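Long-range contacts in putative glycoside hydrolase (Bacteroides ovatus, PDB 4ONZ), which is a putative glycoside hydrolase, a predominantly beta-strand protein of a family that folds as a five-bladed beta-propeller: residues A[23-28]-A[344-349]; A[137-142]-A[174-179]; A[144-149]-A[162-167]; A[322-327]-A[336-341]. All blocks are in the same frame, centred on the assembly; numbering follows the deposited sequence. Where two conformers were deposited one is given.

Interactions 1 and 4 lie in one three-stranded antiparallel sheet, 322-330, 333-340 and 344-350: interaction 4 is the pairing within its hairpin, and interaction 1 brings the loop 23-28 to its far edge. Their centres are 9 Å apart. Interactions 2 and 3, also 9 Å apart centre to centre, use the neighbouring strands 132-139 and 144-151 of another antiparallel sheet, their centres about 28 and 30 Å from that of interaction 1 and across the centre of the chain. Along the sequence interaction 1 spans all the others; interaction 2 encloses interaction 3, and both close before interaction 4 opens. Parts of the chain near its two ends therefore meet at one sheet, consistent with a propeller closed between its N- and C-terminal parts.

Interaction 1: A[23-28]-A[344-349]; sequences GVNPVI and QVAVAV
Val-345 and Ile-28 run alongside each other in the same direction, Ile-28 CB 3.8 Å from Val-345 CB. A nearly straight bond joins their backbones, Val-345 N to Ile-28 O at 2.9 Å. Val-345 O in turn takes Val-27 N at 2.8 Å and, weakly, Ile-28 N at 3.4 Å. Two residues of the loop thus face one of the strand, a classic beta bulge on a single antiparallel bridge. Val-347 is gripped differently. The amide of Asn-25 swings across its backbone, CG anti to the carbonyl carbon of Asn-25 (chi1 -76°), so that OD1 accepts from Val-347 N at 2.9 Å, the donor tilted 31° from the carbonyl plane, while ND2 donates to Val-347 O at 2.9 Å. The second of these bonds lies in the amide plane and uses a lone pair of the carbonyl. One side chain therefore serves both polar backbone atoms of Val-347, and the pair of bonds fixes the rotation of the amide. Beside it, Val-347 CG1 meets Val-27 CG1 at 3.9 Å, the two side chains at about a right angle. Strand 344-350 pairs along its other edge with strand 333-340, through Ala-346 and Ala-348, while Ile-28 and Val-345 both rest on Tyr-67 of strand 62-70.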
loop_
_atom_site.group_PDB
_atom_site.type_symbol
_atom_site.label_atom_id
_atom_site.label_comp_id
_atom_site.label_asym_id
_atom_site.label_seq_id
_atom_site.Cartn_x
_atom_site.Cartn_y
_atom_site.Cartn_z
ATOM N N GLY A 23 -6.608 21.540 8.811
ATOM C CA GLY A 23 -8.027 21.484 8.496
ATOM C C GLY A 23 -8.531 20.721 7.297
ATOM O O GLY A 23 -9.728 20.741 7.048
ATOM N N VAL A 24 -7.660 20.046 6.553
ATOM C CA VAL A 24 -8.108 19.351 5.337
ATOM C C VAL A 24 -8.474 17.887 5.556
ATOM O O VAL A 24 -9.193 17.304 4.743
ATOM C CB VAL A 24 -7.057 19.406 4.200
ATOM C CG1 VAL A 24 -6.583 20.834 3.984
ATOM C CG2 VAL A 24 -5.870 18.486 4.478
ATOM N N ASN A 25 -7.984 17.289 6.639
ATOM C CA ASN A 25 -8.210 15.868 6.873
ATOM C C ASN A 25 -9.413 15.528 7.739
ATOM O O ASN A 25 -9.714 16.252 8.687
ATOM C CB ASN A 25 -6.962 15.237 7.481
ATOM C CG ASN A 25 -5.872 15.025 6.466
ATOM O OD1 ASN A 25 -6.109 14.456 5.401
ATOM N ND2 ASN A 25 -4.658 15.444 6.802
ATOM N N PRO A 26 -10.074 14.391 7.450
ATOM C CA PRO A 26 -9.783 13.410 6.392
ATOM C C PRO A 26 -10.231 13.870 5.002
ATOM O O PRO A 26 -11.190 14.640 4.884
ATOM C CB PRO A 26 -10.590 12.179 6.823
ATOM C CG PRO A 26 -11.722 12.737 7.611
ATOM C CD PRO A 26 -11.188 13.954 8.313
ATOM N N VAL A 27 -9.543 13.402 3.965
ATOM C CA VAL A 27 -9.874 13.774 2.583
ATOM C C VAL A 27 -10.905 12.840 1.916
ATOM O O VAL A 27 -11.538 13.232 0.944
ATOM C CB VAL A 27 -8.611 13.935 1.693
ATOM C CG1 VAL A 27 -7.773 15.112 2.179
ATOM C CG2 VAL A 27 -7.772 12.671 1.641
ATOM N N ILE A 28 -11.059 11.613 2.423
ATOM C CA ILE A 28 -12.057 10.661 1.915
ATOM C C ILE A 28 -12.716 9.974 3.111
ATOM O O ILE A 28 -12.038 9.368 3.933
ATOM C CB ILE A 28 -11.457 9.569 0.987
ATOM C CG1 ILE A 28 -10.671 10.190 -0.173
ATOM C CG2 ILE A 28 -12.559 8.666 0.434
ATOM C CD1 ILE A 28 -9.971 9.175 -1.052
ATOM N N GLN A 344 -10.895 6.177 7.537
ATOM C CA GLN A 344 -10.879 7.279 6.573
ATOM C C GLN A 344 -9.537 7.392 5.849
ATOM O O GLN A 344 -8.597 6.665 6.167
ATOM C CB GLN A 344 -11.217 8.573 7.315
ATOM C CG GLN A 344 -12.639 8.596 7.864
ATOM C CD GLN A 344 -12.809 9.582 9.003
ATOM O OE1 GLN A 344 -11.948 9.686 9.885
ATOM N NE2 GLN A 344 -13.927 10.301 9.005
ATOM N N VAL A 345 -9.462 8.267 4.846
ATOM C CA VAL A 345 -8.195 8.520 4.155
ATOM C C VAL A 345 -7.724 9.925 4.494
ATOM O O VAL A 345 -8.512 10.880 4.485
ATOM C CB VAL A 345 -8.291 8.383 2.627
ATOM C CG1 VAL A 345 -6.973 8.783 1.957
ATOM C CG2 VAL A 345 -8.673 6.961 2.226
ATOM N N ALA A 346 -6.439 10.036 4.818
ATOM C CA ALA A 346 -5.823 11.319 5.127
ATOM C C ALA A 346 -4.563 11.514 4.298
ATOM O O ALA A 346 -4.021 10.563 3.713
ATOM C CB ALA A 346 -5.513 11.433 6.611
ATOM N N VAL A 347 -4.095 12.758 4.270
ATOM C CA VAL A 347 -2.921 13.123 3.495
ATOM C C VAL A 347 -1.935 13.943 4.327
ATOM O O VAL A 347 -2.337 14.711 5.214
ATOM C CB VAL A 347 -3.327 13.920 2.221
ATOM C CG1 VAL A 347 -3.908 15.283 2.580
ATOM C CG2 VAL A 347 -2.147 14.096 1.280
ATOM N N ALA A 348 -0.646 13.750 4.046
ATOM C CA ALA A 348 0.441 14.535 4.652
ATOM C C ALA A 348 1.408 14.831 3.513
ATOM O O ALA A 348 1.536 14.037 2.571
ATOM C CB ALA A 348 1.124 13.795 5.794
ATOM N N VAL A 349 2.089 15.962 3.597
ATOM C CA VAL A 349 2.885 16.468 2.475
ATOM C C VAL A 349 4.315 16.825 2.865
ATOM O O VAL A 349 4.543 17.384 3.930
ATOM C CB VAL A 349 2.199 17.736 1.913
ATOM C CG1 VAL A 349 2.900 18.234 0.652
ATOM C CG2 VAL A 349 0.722 17.457 1.647
#

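Interaction 2: A[137-142]-A[174-179]; sequences TAWNRK and NLFCKS
Thr-137 and Lys-178 make the close part of this contact: the hydroxyl OG1 of Thr-137 sits 3.3 Å from Lys-178 CB, the two side chains meeting at a slant. With OG1 anti to the carbonyl carbon of Thr-137 (chi1 -54°), the hydroxyl faces the loop and also holds a water. That water lies 2.6 Å from Thr-137 OG1 and accepts from Ser-179 N at 3.1 Å, so the threonine hydroxyl reaches the loop backbone through water, with no direct hydrogen bond between the segments. Toward the other end the segments draw apart. Trp-139 CZ3 only grazes Phe-176 CE2, at 4.3 Å, and Phe-176 is itself exposed. Farther out a second water spans the gap, accepting from Asn-140 ND2 at 2.9 Å and donating to Asn-174 OD1 at 2.9 Å. The turn on this looser side is held locally: Asn-140 OD1 accepts from Lys-142 N at 2.7 Å, an Asx turn, and Arg-141 N lies over the centre of one face of the Trp-139 ring. Strand 144-151 runs beside both segments, pairing with strand 132-139 through Arg-145 and Ala-138 and bonding through Ala-144 to Cys-177. Ser-179, whose OG bonds to Glu-247, leads on into strand 180-187 of the next sheet.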
loop_
_atom_site.group_PDB
_atom_site.type_symbol
_atom_site.label_atom_id
_atom_site.label_comp_id
_atom_site.label_asym_id
_atom_site.label_seq_id
_atom_site.Cartn_x
_atom_site.Cartn_y
_atom_site.Cartn_z
ATOM N N THR A 137 -4.934 -7.328 -2.044
ATOM C CA THR A 137 -5.244 -8.578 -1.371
ATOM C C THR A 137 -6.602 -9.095 -1.825
ATOM O O THR A 137 -7.592 -8.367 -1.734
ATOM C CB THR A 137 -5.315 -8.353 0.147
ATOM O OG1 THR A 137 -4.109 -7.727 0.593
ATOM C CG2 THR A 137 -5.533 -9.666 0.896
ATOM N N ALA A 138 -6.634 -10.329 -2.334
ATOM C CA ALA A 138 -7.884 -11.008 -2.691
ATOM C C ALA A 138 -8.281 -11.805 -1.451
ATOM O O ALA A 138 -7.460 -12.538 -0.892
ATOM C CB ALA A 138 -7.678 -11.934 -3.876
ATOM N N TRP A 139 -9.521 -11.643 -1.009
ATOM C CA TRP A 139 -9.998 -12.276 0.218
ATOM C C TRP A 139 -11.210 -13.143 -0.064
ATOM O O TRP A 139 -12.262 -12.637 -0.438
ATOM C CB TRP A 139 -10.323 -11.172 1.230
ATOM C CG TRP A 139 -10.841 -11.557 2.582
ATOM C CD1 TRP A 139 -11.887 -10.975 3.244
ATOM C CD2 TRP A 139 -10.337 -12.580 3.458
ATOM N NE1 TRP A 139 -12.056 -11.560 4.472
ATOM C CE2 TRP A 139 -11.125 -12.552 4.627
ATOM C CE3 TRP A 139 -9.288 -13.500 3.375
ATOM C CZ2 TRP A 139 -10.899 -13.412 5.707
ATOM C CZ3 TRP A 139 -9.070 -14.364 4.447
ATOM C CH2 TRP A 139 -9.877 -14.315 5.595
ATOM N N ASN A 140 -11.056 -14.451 0.122
ATOM C CA ASN A 140 -12.152 -15.403 -0.106
ATOM C C ASN A 140 -12.662 -16.013 1.201
ATOM O O ASN A 140 -13.369 -17.026 1.185
ATOM C CB ASN A 140 -11.690 -16.508 -1.064
ATOM C CG ASN A 140 -10.598 -17.388 -0.478
ATOM O OD1 ASN A 140 -10.217 -17.248 0.689
ATOM N ND2 ASN A 140 -10.084 -18.304 -1.293
ATOM N N ARG A 141 -12.281 -15.361 2.302
ATOM C CA ARG A 141 -12.609 -15.774 3.679
ATOM C C ARG A 141 -11.900 -17.051 4.135
ATOM O O ARG A 141 -12.164 -17.544 5.224
ATOM C CB ARG A 141 -14.120 -15.873 3.922
ATOM C CG ARG A 141 -14.855 -14.581 3.628
ATOM C CD ARG A 141 -16.202 -14.528 4.325
ATOM N NE ARG A 141 -17.049 -13.486 3.760
ATOM C CZ ARG A 141 -16.782 -12.188 3.838
ATOM N NH1 ARG A 141 -15.681 -11.766 4.441
ATOM N NH2 ARG A 141 -17.610 -11.315 3.289
ATOM N N LYS A 142 -11.017 -17.585 3.292
ATOM C CA LYS A 142 -10.197 -18.743 3.650
ATOM C C LYS A 142 -8.736 -18.275 3.757
ATOM O O LYS A 142 -8.098 -18.469 4.786
ATOM C CB LYS A 142 -10.371 -19.897 2.652
ATOM C CG LYS A 142 -11.753 -20.547 2.739
ATOM C CD LYS A 142 -11.914 -21.759 1.832
ATOM C CE LYS A 142 -13.231 -22.476 2.110
ATOM N NZ LYS A 142 -13.423 -23.681 1.258
ATOM N N ASN A 174 -1.416 -20.828 -2.286
ATOM C CA ASN A 174 -2.412 -20.730 -1.217
ATOM C C ASN A 174 -1.796 -20.185 0.074
ATOM O O ASN A 174 -2.335 -20.375 1.180
ATOM C CB ASN A 174 -3.188 -22.037 -0.981
ATOM C CG ASN A 174 -4.570 -21.785 -0.392
ATOM O OD1 ASN A 174 -5.203 -20.766 -0.693
ATOM N ND2 ASN A 174 -5.062 -22.720 0.421
ATOM N N LEU A 175 -0.683 -19.471 -0.088
ATOM C CA LEU A 175 -0.017 -18.787 1.001
ATOM C C LEU A 175 -0.810 -17.533 1.386
ATOM O O LEU A 175 -1.153 -16.718 0.512
ATOM C CB LEU A 175 1.385 -18.319 0.557
ATOM C CG LEU A 175 2.163 -17.472 1.578
ATOM C CD1 LEU A 175 2.569 -18.316 2.780
ATOM C CD2 LEU A 175 3.384 -16.801 0.966
ATOM N N PHE A 176 -1.076 -17.366 2.681
ATOM C CA PHE A 176 -1.691 -16.145 3.214
ATOM C C PHE A 176 -0.617 -15.055 3.087
ATOM O O PHE A 176 0.466 -15.167 3.658
ATOM C CB PHE A 176 -2.082 -16.360 4.679
ATOM C CG PHE A 176 -2.956 -15.282 5.264
ATOM C CD1 PHE A 176 -2.436 -14.030 5.569
ATOM C CD2 PHE A 176 -4.293 -15.550 5.580
ATOM C CE1 PHE A 176 -3.241 -13.048 6.128
ATOM C CE2 PHE A 176 -5.097 -14.581 6.154
ATOM C CZ PHE A 176 -4.568 -13.321 6.418
ATOM N N CYS A 177 -0.904 -14.016 2.309
ATOM C CA CYS A 177 0.053 -12.944 2.071
ATOM C C CYS A 177 -0.640 -11.684 1.571
ATOM O O CYS A 177 -1.751 -11.731 1.032
ATOM C CB CYS A 177 1.145 -13.383 1.084
ATOM S SG CYS A 177 0.558 -13.978 -0.520
ATOM N N LYS A 178 0.030 -10.557 1.772
ATOM C CA LYS A 178 -0.505 -9.255 1.403
ATOM C C LYS A 178 0.598 -8.202 1.393
ATOM O O LYS A 178 1.729 -8.485 1.797
ATOM C CB LYS A 178 -1.582 -8.832 2.402
ATOM C CG LYS A 178 -1.115 -8.791 3.845
ATOM C CD LYS A 178 -2.189 -8.328 4.817
ATOM C CE LYS A 178 -3.415 -9.218 4.824
ATOM N NZ LYS A 178 -4.372 -8.732 5.851
ATOM N N SER A 179 0.241 -7.014 0.899
ATOM C CA SER A 179 1.090 -5.823 0.921
ATOM C C SER A 179 2.339 -5.890 0.045
ATOM O O SER A 179 3.443 -6.186 0.530
ATOM C CB SER A 179 1.444 -5.487 2.368
ATOM O OG SER A 179 0.273 -5.529 3.188
HETATM O O HOH W 1 -2.418 -5.977 -0.257
HETATM O O HOH W 2 -8.018 -20.100 -0.301
#

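Interaction 3: A[144-149]-A[162-167]; sequences ARLAVA and LAFDKA
Leu-146 and Ala-163 share the direct hydrogen bond of this contact, Ala-163 N to Leu-146 O at 2.9 Å, its donor tilted 34° from the carbonyl plane. The same carbonyl oxygen accepts from a water at 2.7 Å, and this water accepts in turn from Phe-164 N at 3.1 Å. Two donors thus serve Leu-146 O, and the water ties the loop to the strand one residue beyond the direct bond. The backbones are also close where Ala-147 pairs with Leu-162, an antiparallel non-hydrogen-bonded pair with diverging side chains. Here the edge strand 158-162 of a four-stranded antiparallel sheet ends, and the chain leaves it, and the side of strand 144-151, through a type I beta turn from Leu-162 to Asp-165. Apolar contacts follow the turn: Ala-163 CB touches Val-148 CG2 at 4.0 Å and, in the conformer modelled here, Leu-146 CG at 4.1 Å. Phe-164 meets the ring of Trp-204 in the neighbouring sheet. A different kind of contact joins Arg-145 to Leu-162. The arginine chain bends at chi3 (-74°), bringing one guanidinium face under Leu-162 CD1, which lies 3.5 Å from Arg-145 NH1; that nitrogen hydrogen-bonds to Asn-173 O.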
loop_
_atom_site.group_PDB
_atom_site.type_symbol
_atom_site.label_atom_id
_atom_site.label_comp_id
_atom_site.label_asym_id
_atom_site.label_seq_id
_atom_site.Cartn_x
_atom_site.Cartn_y
_atom_site.Cartn_z
ATOM N N ALA A 144 -6.055 -14.813 2.607
ATOM C CA ALA A 144 -5.859 -13.473 2.078
ATOM C C ALA A 144 -4.602 -13.681 1.222
ATOM O O ALA A 144 -3.583 -14.191 1.728
ATOM C CB ALA A 144 -5.610 -12.486 3.191
ATOM N N ARG A 145 -4.679 -13.343 -0.067
ATOM C CA ARG A 145 -3.575 -13.621 -0.997
ATOM C C ARG A 145 -3.278 -12.457 -1.939
ATOM O O ARG A 145 -4.182 -11.829 -2.465
ATOM C CB ARG A 145 -3.881 -14.898 -1.812
ATOM C CG ARG A 145 -4.086 -16.160 -0.966
ATOM C CD ARG A 145 -4.425 -17.390 -1.804
ATOM N NE ARG A 145 -5.796 -17.328 -2.303
ATOM C CZ ARG A 145 -6.365 -18.249 -3.072
ATOM N NH1 ARG A 145 -5.685 -19.319 -3.470
ATOM N NH2 ARG A 145 -7.629 -18.086 -3.453
ATOM N N LEU A 146 -1.991 -12.177 -2.120
ATOM C CA LEU A 146 -1.554 -11.086 -2.969
ATOM C C LEU A 146 -1.963 -11.343 -4.428
ATOM O O LEU A 146 -1.677 -12.415 -4.986
ATOM C CB LEU A 146 -0.046 -10.911 -2.827
ATOM C CG LEU A 146 0.588 -9.654 -3.405
ATOM C CD1 LEU A 146 -0.014 -8.385 -2.811
ATOM C CD2 LEU A 146 2.084 -9.701 -3.143
ATOM N N ALA A 147 -2.640 -10.354 -5.008
ATOM C CA ALA A 147 -3.140 -10.429 -6.368
ATOM C C ALA A 147 -2.714 -9.215 -7.163
ATOM O O ALA A 147 -2.327 -8.171 -6.603
ATOM C CB ALA A 147 -4.654 -10.564 -6.356
ATOM N N VAL A 148 -2.805 -9.352 -8.485
ATOM C CA VAL A 148 -2.390 -8.312 -9.404
ATOM C C VAL A 148 -3.509 -7.924 -10.359
ATOM O O VAL A 148 -4.164 -8.803 -10.922
ATOM C CB VAL A 148 -1.216 -8.797 -10.291
ATOM C CG1 VAL A 148 -0.770 -7.695 -11.248
ATOM C CG2 VAL A 148 -0.047 -9.275 -9.441
ATOM N N ALA A 149 -3.686 -6.614 -10.557
ATOM C CA ALA A 149 -4.607 -6.066 -11.558
ATOM C C ALA A 149 -3.854 -4.985 -12.326
ATOM O O ALA A 149 -2.925 -4.381 -11.787
ATOM C CB ALA A 149 -5.855 -5.463 -10.909
ATOM N N LEU A 162 -3.419 -14.403 -8.891
ATOM C CA LEU A 162 -2.502 -14.267 -7.752
ATOM C C LEU A 162 -1.071 -14.005 -8.183
ATOM O O LEU A 162 -0.594 -14.583 -9.147
ATOM C CB LEU A 162 -2.544 -15.527 -6.887
ATOM C CG LEU A 162 -3.935 -15.876 -6.370
ATOM C CD1 LEU A 162 -3.854 -17.125 -5.513
ATOM C CD2 LEU A 162 -4.532 -14.707 -5.593
ATOM N N ALA A 163 -0.390 -13.131 -7.445
ATOM C CA ALA A 163 1.007 -12.820 -7.719
ATOM C C ALA A 163 1.907 -14.064 -7.669
ATOM O O ALA A 163 2.865 -14.167 -8.433
ATOM C CB ALA A 163 1.492 -11.786 -6.736
ATOM N N PHE A 164 1.595 -15.012 -6.787
ATOM C CA PHE A 164 2.425 -16.207 -6.627
ATOM C C PHE A 164 1.758 -17.475 -7.139
ATOM O O PHE A 164 2.051 -18.565 -6.656
ATOM C CB PHE A 164 2.828 -16.390 -5.148
ATOM C CG PHE A 164 3.448 -15.157 -4.518
ATOM C CD1 PHE A 164 4.312 -14.344 -5.239
ATOM C CD2 PHE A 164 3.224 -14.852 -3.180
ATOM C CE1 PHE A 164 4.896 -13.225 -4.662
ATOM C CE2 PHE A 164 3.812 -13.733 -2.592
ATOM C CZ PHE A 164 4.653 -12.922 -3.332
ATOM N N ASP A 165 0.860 -17.346 -8.112
ATOM C CA ASP A 165 0.162 -18.524 -8.630
ATOM C C ASP A 165 1.101 -19.510 -9.317
ATOM O O ASP A 165 1.012 -20.721 -9.102
ATOM C CB ASP A 165 -0.920 -18.147 -9.643
ATOM C CG ASP A 165 -1.802 -19.349 -10.026
ATOM O OD1 ASP A 165 -2.391 -19.970 -9.117
ATOM O OD2 ASP A 165 -1.909 -19.671 -11.227
ATOM N N LYS A 166 2.000 -18.980 -10.135
ATOM C CA LYS A 166 2.857 -19.799 -11.005
ATOM C C LYS A 166 4.154 -20.300 -10.368
ATOM O O LYS A 166 4.494 -21.480 -10.453
ATOM C CB LYS A 166 3.195 -18.949 -12.234
ATOM C CG LYS A 166 3.913 -19.628 -13.395
ATOM C CD LYS A 166 4.454 -18.556 -14.339
ATOM C CE LYS A 166 5.258 -19.110 -15.509
ATOM N NZ LYS A 166 4.390 -19.600 -16.607
ATOM N N ALA A 167 4.873 -19.395 -9.727
ATOM C CA ALA A 167 6.206 -19.699 -9.188
ATOM C C ALA A 167 6.364 -21.038 -8.440
ATOM O O ALA A 167 5.563 -21.403 -7.573
ATOM C CB ALA A 167 6.686 -18.550 -8.313
HETATM O O HOH W 3 -0.198 -14.613 -4.281
#

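Interaction 4: A[322-327]-A[336-341]; sequences VFIEGL and LYYGCA
Tyr-338 presses on Ile-324 and Val-322 from CB along one side of its ring. Its CB starts in a tight spot, 3.2 Å from Phe-323 O and 3.4 Å from Ile-324 CD1. CG, set between the backbone N and the carbonyl carbon of Tyr-338 (chi1 60°), still has that methyl beside it. Farther along the ring, Tyr-338 CD2 faces Val-322 CB at 3.8 Å and CE2 meets Val-322 CG1 at 3.7 Å. At the tip OH leaves the hairpin and hydrogen-bonds to Glu-312 OE2, while the ring meets Phe-305 edge-to-face. Tyr-338, Ile-324 and Val-322 lie on one face of an antiparallel hairpin, strands 322-330 and 333-340, whose register slips by one residue between Ile-324 and Gly-326. At that classic beta bulge Tyr-337 O accepts from both Glu-325 N and Gly-326 N, each at 3.1 Å, the former nearly along the C=O axis. Within the bulge, Tyr-337 N also returns a bond to Gly-326 O from 39° above the carbonyl plane. On the same side of the sheet as Tyr-338, Ile-324 CG2 is squeezed to 3.3 Å from Leu-336 CD1, the two side chains at about a right angle. Phe-323 projects from the other face, toward a bound unknown ligand, with Tyr-281 packed edge-to-face against it.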
loop_
_atom_site.group_PDB
_atom_site.type_symbol
_atom_site.label_atom_id
_atom_site.label_comp_id
_atom_site.label_asym_id
_atom_site.label_seq_id
_atom_site.Cartn_x
_atom_site.Cartn_y
_atom_site.Cartn_z
ATOM N N VAL A 322 -2.442 4.811 12.201
ATOM C CA VAL A 322 -2.229 5.290 10.836
ATOM C C VAL A 322 -1.552 4.193 10.015
ATOM O O VAL A 322 -0.707 3.458 10.533
ATOM C CB VAL A 322 -1.408 6.605 10.774
ATOM C CG1 VAL A 322 -2.140 7.705 11.510
ATOM C CG2 VAL A 322 -0.005 6.437 11.340
ATOM N N PHE A 323 -1.948 4.074 8.745
ATOM C CA PHE A 323 -1.428 3.023 7.860
ATOM C C PHE A 323 -1.112 3.639 6.507
ATOM O O PHE A 323 -2.023 3.996 5.749
ATOM C CB PHE A 323 -2.446 1.897 7.734
ATOM C CG PHE A 323 -1.897 0.652 7.093
ATOM C CD1 PHE A 323 -1.205 -0.279 7.850
ATOM C CD2 PHE A 323 -2.096 0.398 5.750
ATOM C CE1 PHE A 323 -0.707 -1.437 7.275
ATOM C CE2 PHE A 323 -1.607 -0.756 5.176
ATOM C CZ PHE A 323 -0.914 -1.676 5.936
ATOM N N ILE A 324 0.183 3.772 6.232
ATOM C CA ILE A 324 0.695 4.458 5.040
ATOM C C ILE A 324 0.695 3.540 3.843
ATOM O O ILE A 324 1.259 2.449 3.905
ATOM C CB ILE A 324 2.138 4.959 5.244
ATOM C CG1 ILE A 324 2.304 5.683 6.584
ATOM C CG2 ILE A 324 2.571 5.856 4.093
ATOM C CD1 ILE A 324 1.337 6.808 6.842
ATOM N N GLU A 325 0.087 3.976 2.741
ATOM C CA GLU A 325 -0.040 3.074 1.594
ATOM C C GLU A 325 0.088 3.712 0.208
ATOM O O GLU A 325 0.239 2.990 -0.792
ATOM C CB GLU A 325 -1.365 2.323 1.760
ATOM C CG GLU A 325 -1.605 1.124 0.842
ATOM C CD GLU A 325 -2.795 0.294 1.299
ATOM O OE1 GLU A 325 -3.097 0.303 2.521
ATOM O OE2 GLU A 325 -3.439 -0.371 0.447
ATOM N N GLY A 326 0.041 5.044 0.144
ATOM C CA GLY A 326 0.196 5.763 -1.113
ATOM C C GLY A 326 1.254 6.836 -1.024
ATOM O O GLY A 326 1.374 7.510 -0.009
ATOM N N LEU A 327 2.027 6.987 -2.093
ATOM C CA LEU A 327 3.076 7.981 -2.163
ATOM C C LEU A 327 3.182 8.495 -3.589
ATOM O O LEU A 327 3.460 7.726 -4.522
ATOM C CB LEU A 327 4.414 7.382 -1.729
ATOM C CG LEU A 327 5.605 8.334 -1.756
ATOM C CD1 LEU A 327 5.415 9.493 -0.774
ATOM C CD2 LEU A 327 6.882 7.563 -1.444
ATOM N N LEU A 336 1.750 11.871 0.869
ATOM C CA LEU A 336 1.601 10.581 1.539
ATOM C C LEU A 336 0.118 10.373 1.864
ATOM O O LEU A 336 -0.483 11.217 2.533
ATOM C CB LEU A 336 2.401 10.640 2.840
ATOM C CG LEU A 336 2.815 9.353 3.526
ATOM C CD1 LEU A 336 3.716 8.562 2.591
ATOM C CD2 LEU A 336 3.542 9.696 4.809
ATOM N N TYR A 337 -0.458 9.258 1.418
ATOM C CA TYR A 337 -1.858 8.940 1.677
ATOM C C TYR A 337 -1.925 7.745 2.592
ATOM O O TYR A 337 -1.245 6.736 2.374
ATOM C CB TYR A 337 -2.628 8.698 0.378
ATOM C CG TYR A 337 -2.770 9.953 -0.415
ATOM C CD1 TYR A 337 -3.784 10.850 -0.129
ATOM C CD2 TYR A 337 -1.853 10.284 -1.412
ATOM C CE1 TYR A 337 -3.901 12.036 -0.831
ATOM C CE2 TYR A 337 -1.969 11.455 -2.116
ATOM C CZ TYR A 337 -2.997 12.327 -1.821
ATOM O OH TYR A 337 -3.111 13.514 -2.492
ATOM N N TYR A 338 -2.749 7.863 3.616
ATOM C CA TYR A 338 -2.829 6.831 4.637
ATOM C C TYR A 338 -4.213 6.649 5.185
ATOM O O TYR A 338 -5.048 7.561 5.110
ATOM C CB TYR A 338 -1.874 7.176 5.782
ATOM C CG TYR A 338 -2.107 8.502 6.522
ATOM C CD1 TYR A 338 -1.652 9.728 6.001
ATOM C CD2 TYR A 338 -2.682 8.514 7.785
ATOM C CE1 TYR A 338 -1.835 10.920 6.707
ATOM C CE2 TYR A 338 -2.866 9.693 8.488
ATOM C CZ TYR A 338 -2.443 10.890 7.957
ATOM O OH TYR A 338 -2.643 12.040 8.700
ATOM N N GLY A 339 -4.450 5.443 5.693
ATOM C CA GLY A 339 -5.677 5.118 6.362
ATOM C C GLY A 339 -5.513 5.672 7.763
ATOM O O GLY A 339 -4.453 5.502 8.389
ATOM N N CYS A 340 -6.534 6.375 8.233
ATOM C CA CYS A 340 -6.515 6.938 9.569
ATOM C C CYS A 340 -7.685 6.344 10.347
ATOM O O CYS A 340 -8.821 6.297 9.857
ATOM C CB CYS A 340 -6.515 8.485 9.522
ATOM S SG CYS A 340 -7.918 9.259 8.707
ATOM N N ALA A 341 -7.380 5.810 11.531
ATOM C CA ALA A 341 -8.378 5.207 12.414
ATOM C C ALA A 341 -9.096 4.006 11.803
ATOM O O ALA A 341 -10.235 3.709 12.177
ATOM C CB ALA A 341 -9.388 6.270 12.850
#